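Local structure of ornithine carbamoyltransferase (Gloeobacter violaceus, 3GD5) at residues Lys49-Val54 with Gly106-Thr111; Gly153-Leu158 with Val180-Ala185; Gly176-Gly181 with Glu204-Thr209. The protein probably catalyses the reversible transfer of the carbamoyl group from carbamoyl phosphate to ornithine, giving citrulline and phosphate in arginine biosynthesis. All coordinates share one frame; numbering follows the deposited sequence.

Interaction 1 (Lys49-Val54 with Gly106-Thr111)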
ATOM      1  N   LYS A  49       1.334   0.037  38.725  1.00 41.74           N
ATOM      2  CA  LYS A  49       2.342  -0.244  37.704  1.00 41.91           C
ATOM      3  C   LYS A  49       1.763  -0.416  36.300  1.00 40.35           C
ATOM      4  O   LYS A  49       0.607  -0.814  36.121  1.00 38.63           O
ATOM      5  CB  LYS A  49       3.154  -1.479  38.093  1.00 43.76           C
ATOM      6  CG  LYS A  49       3.941  -1.284  39.374  1.00 47.87           C
ATOM      7  CD  LYS A  49       4.479  -2.603  39.900  1.00 51.41           C
ATOM      8  CE  LYS A  49       4.979  -2.458  41.331  1.00 52.88           C
ATOM      9  NZ  LYS A  49       6.051  -1.431  41.431  1.00 57.12           N
ATOM     10  N   VAL A  50       2.586  -0.107  35.306  1.00 37.95           N
ATOM     11  CA  VAL A  50       2.175  -0.202  33.912  1.00 36.13           C
ATOM     12  C   VAL A  50       3.130  -1.088  33.135  1.00 35.48           C
ATOM     13  O   VAL A  50       4.351  -0.941  33.216  1.00 34.19           O
ATOM     14  CB  VAL A  50       2.145   1.196  33.236  1.00 35.52           C
ATOM     15  CG1 VAL A  50       1.684   1.072  31.776  1.00 32.23           C
ATOM     16  CG2 VAL A  50       1.235   2.143  34.032  1.00 30.78           C
ATOM     17  N   LEU A  51       2.554  -2.002  32.369  1.00 34.37           N
ATOM     18  CA  LEU A  51       3.330  -2.914  31.551  1.00 35.01           C
ATOM     19  C   LEU A  51       3.196  -2.437  30.110  1.00 35.33           C
ATOM     20  O   LEU A  51       2.087  -2.190  29.625  1.00 35.93           O
ATOM     21  CB  LEU A  51       2.757  -4.317  31.684  1.00 34.95           C
ATOM     22  CG  LEU A  51       3.473  -5.566  31.168  1.00 36.71           C
ATOM     23  CD1 LEU A  51       2.447  -6.361  30.410  1.00 34.48           C
ATOM     24  CD2 LEU A  51       4.675  -5.255  30.302  1.00 35.25           C
ATOM     25  N   GLY A  52       4.324  -2.297  29.429  1.00 35.18           N
ATOM     26  CA  GLY A  52       4.290  -1.868  28.048  1.00 34.52           C
ATOM     27  C   GLY A  52       4.505  -3.079  27.166  1.00 35.20           C
ATOM     28  O   GLY A  52       5.318  -3.952  27.493  1.00 34.87           O
ATOM     29  N   LEU A  53       3.769  -3.140  26.061  1.00 33.85           N
ATOM     30  CA  LEU A  53       3.878  -4.243  25.119  1.00 35.99           C
ATOM     31  C   LEU A  53       4.473  -3.712  23.819  1.00 38.63           C
ATOM     32  O   LEU A  53       3.842  -2.909  23.136  1.00 39.67           O
ATOM     33  CB  LEU A  53       2.498  -4.826  24.824  1.00 34.00           C
ATOM     34  CG  LEU A  53       1.615  -5.177  26.020  1.00 34.74           C
ATOM     35  CD1 LEU A  53       0.217  -5.509  25.518  1.00 34.85           C
ATOM     36  CD2 LEU A  53       2.212  -6.354  26.783  1.00 31.04           C
ATOM     37  N   VAL A  54       5.684  -4.139  23.479  1.00 39.03           N
ATOM     38  CA  VAL A  54       6.296  -3.694  22.232  1.00 42.21           C
ATOM     39  C   VAL A  54       6.465  -4.891  21.306  1.00 41.65           C
ATOM     40  O   VAL A  54       7.442  -5.635  21.381  1.00 42.99           O
ATOM     41  CB  VAL A  54       7.656  -2.998  22.475  1.00 42.42           C
ATOM     42  CG1 VAL A  54       8.484  -3.811  23.405  1.00 46.86           C
ATOM     43  CG2 VAL A  54       8.393  -2.797  21.152  1.00 43.31           C
ATOM     44  N   GLY A 106       7.560  -2.133  33.119  1.00 36.81           N
ATOM     45  CA  GLY A 106       7.945  -3.422  32.583  1.00 37.93           C
ATOM     46  C   GLY A 106       7.664  -3.503  31.101  1.00 37.32           C
ATOM     47  O   GLY A 106       6.792  -2.802  30.591  1.00 37.01           O
ATOM     48  N   LEU A 107       8.409  -4.354  30.405  1.00 36.67           N
ATOM     49  CA  LEU A 107       8.223  -4.505  28.975  1.00 37.33           C
ATOM     50  C   LEU A 107       8.136  -5.960  28.551  1.00 37.46           C
ATOM     51  O   LEU A 107       9.012  -6.765  28.858  1.00 38.64           O
ATOM     52  CB  LEU A 107       9.371  -3.835  28.211  1.00 35.49           C
ATOM     53  CG  LEU A 107       9.546  -2.323  28.382  1.00 36.45           C
ATOM     54  CD1 LEU A 107      10.815  -1.879  27.658  1.00 36.74           C
ATOM     55  CD2 LEU A 107       8.322  -1.591  27.838  1.00 32.33           C
ATOM     56  N   ALA A 108       7.054  -6.292  27.865  1.00 36.54           N
ATOM     57  CA  ALA A 108       6.858  -7.623  27.329  1.00 35.99           C
ATOM     58  C   ALA A 108       7.087  -7.339  25.852  1.00 37.12           C
ATOM     59  O   ALA A 108       6.311  -6.589  25.241  1.00 36.13           O
ATOM     60  CB  ALA A 108       5.440  -8.086  27.568  1.00 33.49           C
ATOM     61  N   ILE A 109       8.145  -7.902  25.277  1.00 35.97           N
ATOM     62  CA  ILE A 109       8.427  -7.615  23.883  1.00 37.57           C
ATOM     63  C   ILE A 109       8.641  -8.755  22.896  1.00 39.77           C
ATOM     64  O   ILE A 109       9.240  -9.785  23.202  1.00 38.13           O
ATOM     65  CB  ILE A 109       9.607  -6.601  23.760  1.00 38.89           C
ATOM     66  CG1 ILE A 109      10.590  -7.056  22.693  1.00 38.00           C
ATOM     67  CG2 ILE A 109      10.267  -6.369  25.106  1.00 39.54           C
ATOM     68  CD1 ILE A 109      11.705  -6.090  22.479  1.00 43.90           C
ATOM     69  N   ARG A 110       8.132  -8.517  21.689  1.00 43.16           N
ATOM     70  CA  ARG A 110       8.207  -9.439  20.569  1.00 45.87           C
ATOM     71  C   ARG A 110       9.108  -8.898  19.470  1.00 46.66           C
ATOM     72  O   ARG A 110       8.746  -7.935  18.796  1.00 45.59           O
ATOM     73  CB  ARG A 110       6.827  -9.633  19.952  1.00 48.47           C
ATOM     74  CG  ARG A 110       6.082 -10.866  20.375  1.00 54.52           C
ATOM     75  CD  ARG A 110       5.316 -11.402  19.180  1.00 56.27           C
ATOM     76  NE  ARG A 110       6.238 -11.713  18.091  1.00 59.53           N
ATOM     77  CZ  ARG A 110       5.885 -12.281  16.940  1.00 61.46           C
ATOM     78  NH1 ARG A 110       4.616 -12.602  16.706  1.00 59.69           N
ATOM     79  NH2 ARG A 110       6.815 -12.554  16.033  1.00 62.44           N
ATOM     80  N   THR A 111      10.276  -9.502  19.286  1.00 47.20           N
ATOM     81  CA  THR A 111      11.175  -9.081  18.211  1.00 49.15           C
ATOM     82  C   THR A 111      11.495 -10.328  17.414  1.00 47.52           C
ATOM     83  O   THR A 111      10.987 -11.407  17.712  1.00 47.74           O
ATOM     84  CB  THR A 111      12.512  -8.496  18.723  1.00 49.45           C
ATOM     85  OG1 THR A 111      13.182  -9.468  19.535  1.00 53.08           O
ATOM     86  CG2 THR A 111      12.281  -7.239  19.520  1.00 49.84           C
TER
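Gly52 and Val54 meet Gly106, Ala108 and Arg110 in a parallel pairing of two strands, 50-54 and 106-110, whose axes approach to 4.6 Å and run 25° apart. Four backbone hydrogen bonds fix the register. Gly52 bonds through both its N and its O to the residues flanking Leu107: N donates to Gly106 O at 2.8 Å, and O accepts from Ala108 N at 2.9 Å. Val54 repeats the pattern, giving its N to Ala108 O and taking Arg110 N on its O at 3.0 Å.

On one face the methyl of Ala108 meets two leucine branches, with Leu53 CD2 3.7 Å from Ala108 CB and Leu51 CD2 4.0 Å away from the same carbon. A chi1 of -168° and an unusual chi2 of -133° together bring CD2 of Leu51 across. On the other face Leu107 CD2 lies 4.0 Å from Gly52 CA, over a backbone without a side chain. Val54 and Ile109 lie there side by side, although their closest modelled approach is doubtful. Ile109 also packs on Leu117 and Tyr120 of helix 114-124. With an alanine at Ile109, both would probably lose the branched chain they pack on, and Val54 its flanking neighbour.

Arg110, which by similarity probably binds carbamoyl phosphate, joins the pairing through its N; its side chain lies about 4 Å from that of Ser59, of the same site. The Leu51, Leu53 and Ala108 face is covered by helix 60-72 through Met70, Arg63 and Phe66, while strand 76-79 bonds to the far edge of strand 50-55.

Interaction 2 (Gly153-Leu158 with Val180-Ala185)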
ATOM      1  N   GLY A 153       0.213 -34.647  37.431  1.00 52.07           N
ATOM      2  CA  GLY A 153       0.582 -34.433  38.819  1.00 53.13           C
ATOM      3  C   GLY A 153       2.080 -34.493  39.057  1.00 53.61           C
ATOM      4  O   GLY A 153       2.529 -34.604  40.195  1.00 54.74           O
ATOM      5  N   ARG A 154       2.855 -34.418  37.981  1.00 53.95           N
ATOM      6  CA  ARG A 154       4.313 -34.465  38.073  1.00 54.60           C
ATOM      7  C   ARG A 154       4.923 -34.022  36.747  1.00 53.92           C
ATOM      8  O   ARG A 154       4.221 -33.906  35.742  1.00 52.86           O
ATOM      9  CB  ARG A 154       4.778 -35.891  38.390  1.00 55.87           C
ATOM     10  CG  ARG A 154       4.357 -36.918  37.339  1.00 57.74           C
ATOM     11  CD  ARG A 154       4.922 -38.302  37.626  1.00 59.80           C
ATOM     12  NE  ARG A 154       4.431 -39.303  36.680  1.00 61.28           N
ATOM     13  CZ  ARG A 154       3.161 -39.701  36.592  1.00 63.55           C
ATOM     14  NH1 ARG A 154       2.245 -39.181  37.397  1.00 63.50           N
ATOM     15  NH2 ARG A 154       2.806 -40.617  35.696  1.00 63.57           N
ATOM     16  N   LEU A 155       6.231 -33.776  36.749  1.00 52.73           N
ATOM     17  CA  LEU A 155       6.925 -33.368  35.536  1.00 53.32           C
ATOM     18  C   LEU A 155       8.110 -34.288  35.279  1.00 53.49           C
ATOM     19  O   LEU A 155       8.341 -34.716  34.146  1.00 54.21           O
ATOM     20  CB  LEU A 155       7.420 -31.925  35.657  1.00 52.70           C
ATOM     21  CG  LEU A 155       6.380 -30.839  35.916  1.00 52.55           C
ATOM     22  CD1 LEU A 155       7.083 -29.505  35.988  1.00 53.88           C
ATOM     23  CD2 LEU A 155       5.332 -30.828  34.816  1.00 52.89           C
ATOM     24  N   ALA A 156       8.851 -34.586  36.343  1.00 52.67           N
ATOM     25  CA  ALA A 156      10.028 -35.448  36.268  1.00 52.62           C
ATOM     26  C   ALA A 156       9.638 -36.878  35.917  1.00 52.44           C
ATOM     27  O   ALA A 156       8.582 -37.357  36.326  1.00 52.41           O
ATOM     28  CB  ALA A 156      10.775 -35.420  37.604  1.00 51.15           C
ATOM     29  N   GLY A 157      10.491 -37.552  35.152  1.00 53.09           N
ATOM     30  CA  GLY A 157      10.208 -38.924  34.761  1.00 52.40           C
ATOM     31  C   GLY A 157       9.405 -38.996  33.478  1.00 52.25           C
ATOM     32  O   GLY A 157       9.565 -39.919  32.683  1.00 51.66           O
ATOM     33  N   LEU A 158       8.538 -38.010  33.277  1.00 52.42           N
ATOM     34  CA  LEU A 158       7.705 -37.938  32.084  1.00 51.89           C
ATOM     35  C   LEU A 158       8.546 -37.769  30.820  1.00 50.96           C
ATOM     36  O   LEU A 158       9.716 -37.386  30.885  1.00 49.90           O
ATOM     37  CB  LEU A 158       6.737 -36.760  32.204  1.00 52.49           C
ATOM     38  CG  LEU A 158       5.277 -37.029  32.572  1.00 54.46           C
ATOM     39  CD1 LEU A 158       5.175 -38.113  33.633  1.00 54.20           C
ATOM     40  CD2 LEU A 158       4.647 -35.725  33.052  1.00 53.31           C
ATOM     41  N   VAL A 180      13.098 -29.566  34.439  1.00 48.81           N
ATOM     42  CA  VAL A 180      12.175 -30.162  35.404  1.00 48.71           C
ATOM     43  C   VAL A 180      12.344 -31.676  35.475  1.00 49.70           C
ATOM     44  O   VAL A 180      11.590 -32.362  36.170  1.00 50.83           O
ATOM     45  CB  VAL A 180      10.689 -29.838  35.081  1.00 47.91           C
ATOM     46  CG1 VAL A 180      10.421 -28.356  35.298  1.00 47.13           C
ATOM     47  CG2 VAL A 180      10.356 -30.250  33.658  1.00 46.28           C
ATOM     48  N   GLY A 181      13.334 -32.190  34.751  1.00 50.10           N
ATOM     49  CA  GLY A 181      13.594 -33.617  34.758  1.00 50.22           C
ATOM     50  C   GLY A 181      12.715 -34.396  33.804  1.00 51.09           C
ATOM     51  O   GLY A 181      12.561 -35.609  33.946  1.00 51.93           O
ATOM     52  N   MET A 182      12.131 -33.705  32.833  1.00 50.15           N
ATOM     53  CA  MET A 182      11.274 -34.361  31.858  1.00 49.06           C
ATOM     54  C   MET A 182      12.117 -34.687  30.636  1.00 50.67           C
ATOM     55  O   MET A 182      12.826 -33.821  30.114  1.00 51.40           O
ATOM     56  CB  MET A 182      10.110 -33.441  31.465  1.00 46.33           C
ATOM     57  CG  MET A 182       9.085 -34.082  30.535  1.00 44.42           C
ATOM     58  SD  MET A 182       7.740 -32.959  30.012  1.00 32.47           S
ATOM     59  CE  MET A 182       6.924 -32.688  31.505  1.00 35.51           C
ATOM     60  N   SER A 183      12.057 -35.941  30.194  1.00 50.40           N
ATOM     61  CA  SER A 183      12.807 -36.360  29.020  1.00 50.22           C
ATOM     62  C   SER A 183      12.146 -35.791  27.773  1.00 49.02           C
ATOM     63  O   SER A 183      10.921 -35.705  27.691  1.00 48.46           O
ATOM     64  CB  SER A 183      12.855 -37.889  28.928  1.00 52.05           C
ATOM     65  OG  SER A 183      13.690 -38.438  29.937  1.00 56.77           O
ATOM     66  N   ILE A 184      12.958 -35.392  26.803  1.00 47.61           N
ATOM     67  CA  ILE A 184      12.416 -34.839  25.572  1.00 46.88           C
ATOM     68  C   ILE A 184      13.106 -35.359  24.324  1.00 46.74           C
ATOM     69  O   ILE A 184      14.332 -35.430  24.245  1.00 48.17           O
ATOM     70  CB  ILE A 184      12.481 -33.287  25.556  1.00 46.46           C
ATOM     71  CG1 ILE A 184      11.983 -32.769  24.197  1.00 45.00           C
ATOM     72  CG2 ILE A 184      13.906 -32.812  25.856  1.00 43.11           C
ATOM     73  CD1 ILE A 184      11.867 -31.265  24.096  1.00 41.70           C
ATOM     74  N   ALA A 185      12.292 -35.726  23.347  1.00 47.01           N
ATOM     75  CA  ALA A 185      12.775 -36.221  22.073  1.00 45.72           C
ATOM     76  C   ALA A 185      12.207 -35.269  21.019  1.00 45.82           C
ATOM     77  O   ALA A 185      10.988 -35.096  20.915  1.00 45.86           O
ATOM     78  CB  ALA A 185      12.269 -37.639  21.842  1.00 44.36           C
TER
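The turn from Leu155 to Leu158, just before strand 159-163, packs against the link from helix 168-180 to strand 183-187 and reaches the first residue of that strand, at one end of the parallel sheet; the contact is polar along the backbone and apolar inside. Two hydrogen bonds tie the two segments. Gly157 N donates to Gly181 O at 3.1 Å, approaching from above the carbonyl plane, 41° out of it, whereas Ser183 N reaches Leu158 O at 2.8 Å within the carbonyl plane. Ala156 CA adds a weaker C-H contact to Gly181 O.

Inward of these bonds, Leu155 CD1 lies against Val180 CG1 at 3.6 Å, the two side chains crossing obliquely. Met182 packs along the turn: CG stands anti to the backbone N (chi1 -175°), and the bend at chi3 (-66°) folds the methyl back, leaving CE 3.6 Å from Leu155 O and 4.1 Å from Leu155 CD2. Its CG also rests 3.9 Å from Leu158 CB. Ile148 touches both Leu158 and Met182, while Leu31 and Leu27 of helix 24-39 press on Leu155 and Val180. The hydroxyl of Ser183 turns to another partner, the backbone N of Glu212.

Both loops depend on glycines with positive phi. Gly157 takes the third position of a type II turn, and Gly181 closes helix 168-180 in a Schellman motif. Such a glycine-capped helix end, followed after Met182 by strand 183-187, which pairs in parallel with strand 159-163, belongs to the beta-alpha-beta crossover of the Rossmann-like ornithine-binding domain.

Interaction 3 (Gly176-Gly181 with Glu204-Thr209)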
ATOM      1  N   GLY A 176      13.389 -26.154  28.990  1.00 44.44           N
ATOM      2  CA  GLY A 176      12.374 -26.337  30.014  1.00 44.26           C
ATOM      3  C   GLY A 176      12.182 -27.759  30.494  1.00 45.41           C
ATOM      4  O   GLY A 176      12.125 -28.008  31.698  1.00 45.22           O
ATOM      5  N   CYS A 177      12.062 -28.693  29.557  1.00 45.87           N
ATOM      6  CA  CYS A 177      11.878 -30.088  29.915  1.00 48.02           C
ATOM      7  C   CYS A 177      13.054 -30.542  30.772  1.00 48.51           C
ATOM      8  O   CYS A 177      12.871 -30.979  31.904  1.00 50.23           O
ATOM      9  CB  CYS A 177      11.754 -30.949  28.653  1.00 46.65           C
ATOM     10  SG  CYS A 177      10.142 -30.764  27.827  1.00 47.38           S
ATOM     11  N   ALA A 178      14.260 -30.411  30.238  1.00 48.46           N
ATOM     12  CA  ALA A 178      15.453 -30.800  30.967  1.00 49.51           C
ATOM     13  C   ALA A 178      15.429 -30.249  32.387  1.00 50.41           C
ATOM     14  O   ALA A 178      15.646 -30.988  33.350  1.00 50.72           O
ATOM     15  CB  ALA A 178      16.696 -30.304  30.238  1.00 49.24           C
ATOM     16  N   LYS A 179      15.142 -28.956  32.518  1.00 49.81           N
ATOM     17  CA  LYS A 179      15.115 -28.305  33.822  1.00 49.22           C
ATOM     18  C   LYS A 179      14.162 -28.895  34.869  1.00 49.46           C
ATOM     19  O   LYS A 179      14.385 -28.722  36.067  1.00 48.43           O
ATOM     20  CB  LYS A 179      14.828 -26.810  33.660  1.00 49.99           C
ATOM     21  CG  LYS A 179      15.990 -26.011  33.095  1.00 49.38           C
ATOM     22  CD  LYS A 179      15.678 -24.529  33.124  1.00 49.39           C
ATOM     23  CE  LYS A 179      16.892 -23.697  32.751  1.00 51.18           C
ATOM     24  NZ  LYS A 179      17.301 -23.943  31.350  1.00 55.27           N
ATOM     25  N   VAL A 180      13.098 -29.566  34.439  1.00 48.81           N
ATOM     26  CA  VAL A 180      12.175 -30.162  35.404  1.00 48.71           C
ATOM     27  C   VAL A 180      12.344 -31.676  35.475  1.00 49.70           C
ATOM     28  O   VAL A 180      11.590 -32.362  36.170  1.00 50.83           O
ATOM     29  CB  VAL A 180      10.689 -29.838  35.081  1.00 47.91           C
ATOM     30  CG1 VAL A 180      10.421 -28.356  35.298  1.00 47.13           C
ATOM     31  CG2 VAL A 180      10.356 -30.250  33.658  1.00 46.28           C
ATOM     32  N   GLY A 181      13.334 -32.190  34.751  1.00 50.10           N
ATOM     33  CA  GLY A 181      13.594 -33.617  34.758  1.00 50.22           C
ATOM     34  C   GLY A 181      12.715 -34.396  33.804  1.00 51.09           C
ATOM     35  O   GLY A 181      12.561 -35.609  33.946  1.00 51.93           O
ATOM     36  N   GLU A 204      23.294 -30.767  28.859  1.00 57.22           N
ATOM     37  CA  GLU A 204      24.089 -30.435  30.035  1.00 59.07           C
ATOM     38  C   GLU A 204      23.178 -30.326  31.256  1.00 59.54           C
ATOM     39  O   GLU A 204      23.498 -30.833  32.330  1.00 60.88           O
ATOM     40  CB  GLU A 204      24.823 -29.111  29.815  1.00 61.09           C
ATOM     41  CG  GLU A 204      25.593 -28.607  31.032  1.00 65.41           C
ATOM     42  CD  GLU A 204      26.187 -27.221  30.824  1.00 67.82           C
ATOM     43  OE1 GLU A 204      26.811 -26.689  31.769  1.00 69.08           O
ATOM     44  OE2 GLU A 204      26.030 -26.659  29.718  1.00 69.36           O
ATOM     45  N   ILE A 205      22.037 -29.662  31.085  1.00 58.67           N
ATOM     46  CA  ILE A 205      21.080 -29.489  32.170  1.00 58.19           C
ATOM     47  C   ILE A 205      20.478 -30.829  32.571  1.00 58.24           C
ATOM     48  O   ILE A 205      20.312 -31.119  33.755  1.00 58.16           O
ATOM     49  CB  ILE A 205      19.913 -28.569  31.753  1.00 59.07           C
ATOM     50  CG1 ILE A 205      20.431 -27.167  31.424  1.00 58.40           C
ATOM     51  CG2 ILE A 205      18.868 -28.514  32.871  1.00 57.20           C
ATOM     52  CD1 ILE A 205      20.921 -26.424  32.626  1.00 62.32           C
ATOM     53  N   ALA A 206      20.137 -31.631  31.569  1.00 57.88           N
ATOM     54  CA  ALA A 206      19.529 -32.935  31.788  1.00 58.95           C
ATOM     55  C   ALA A 206      20.479 -33.876  32.522  1.00 60.13           C
ATOM     56  O   ALA A 206      20.044 -34.803  33.214  1.00 59.44           O
ATOM     57  CB  ALA A 206      19.118 -33.539  30.456  1.00 57.10           C
ATOM     58  N   GLY A 207      21.775 -33.626  32.369  1.00 60.61           N
ATOM     59  CA  GLY A 207      22.767 -34.456  33.019  1.00 62.64           C
ATOM     60  C   GLY A 207      22.643 -34.396  34.526  1.00 63.54           C
ATOM     61  O   GLY A 207      22.974 -35.356  35.225  1.00 64.27           O
ATOM     62  N   ARG A 208      22.147 -33.271  35.025  1.00 63.96           N
ATOM     63  CA  ARG A 208      21.992 -33.074  36.457  1.00 64.19           C
ATOM     64  C   ARG A 208      20.573 -33.345  36.936  1.00 64.58           C
ATOM     65  O   ARG A 208      20.334 -33.498  38.133  1.00 66.29           O
ATOM     66  CB  ARG A 208      22.416 -31.650  36.823  1.00 65.40           C
ATOM     67  CG  ARG A 208      23.837 -31.328  36.374  1.00 68.84           C
ATOM     68  CD  ARG A 208      24.339 -29.959  36.839  1.00 71.94           C
ATOM     69  NE  ARG A 208      23.808 -28.839  36.060  1.00 73.50           N
ATOM     70  CZ  ARG A 208      22.611 -28.292  36.245  1.00 74.39           C
ATOM     71  NH1 ARG A 208      21.801 -28.755  37.189  1.00 74.83           N
ATOM     72  NH2 ARG A 208      22.228 -27.270  35.491  1.00 74.08           N
ATOM     73  N   THR A 209      19.628 -33.416  36.007  1.00 64.15           N
ATOM     74  CA  THR A 209      18.241 -33.664  36.381  1.00 63.33           C
ATOM     75  C   THR A 209      17.847 -35.106  36.107  1.00 62.69           C
ATOM     76  O   THR A 209      16.790 -35.562  36.537  1.00 61.16           O
ATOM     77  CB  THR A 209      17.282 -32.724  35.625  1.00 63.66           C
ATOM     78  OG1 THR A 209      17.419 -32.935  34.214  1.00 63.33           O
ATOM     79  CG2 THR A 209      17.596 -31.271  35.957  1.00 62.02           C
TER
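Ala178, Ile205 and Thr209 carry most of this helix-to-helix contact, where segments 176-180 and 204-209 run nearly parallel, 22° apart, with axes closing to 7.9 Å. Ala178 and Ala206, both small, are consistent with that spacing: Ala178 CB lies 3.9 Å from Ile205 CG2 and 4.0 Å from Ala206 CB. Ile205 spreads its CG2 methyl between Ala178 and the aliphatic start of Lys179, whose CG is 3.8 Å away; the ammonium group of the lysine, NZ, forms a salt bridge with Asp20.

Thr209 adds the one hydrogen bond across the pair. Its OG1 donates to Ala178 O at 2.8 Å, placed there by chi1 of 60°, which sets the hydroxyl between the backbone N and the carbonyl carbon. Ala178 O is thus gripped twice, by Thr209 OG1 and by Gly181 N (3.0 Å), from opposite faces of its plane. A carbonyl in the last turn of one helix is thereby satisfied partly by the other. Thr209 CB also rests 3.9 Å from Gly181 CA.

Close parallel packing of consecutive helices 168-180 and 196-209, with strand 183-187 between them in sequence, is characteristic of the Rossmann-like alpha/beta fold, in which successive crossover helices cover one face of a parallel sheet.

Interaction 1 stands apart in the carbamoyl phosphate-binding domain, about 29 to 31 Å between centres from the other two and on the opposite side of the chain's centre. Interactions 2 and 3 touch and share Val180 and Gly181: the end of helix 168-180 faces a turn in one and helix 196-209 in the other, with Met182 N and Cys177 O, a probable hydrogen bond at 3.0 Å, joining them. All three are largely buried, but interaction 2 is open to solvent at Ala156 and Gly157. Their chemistry follows position: regular backbone bonding within a sheet, two backbone bonds where a turn leads into another sheet, beside apolar packing, and methyl packing with one hydroxyl between helices.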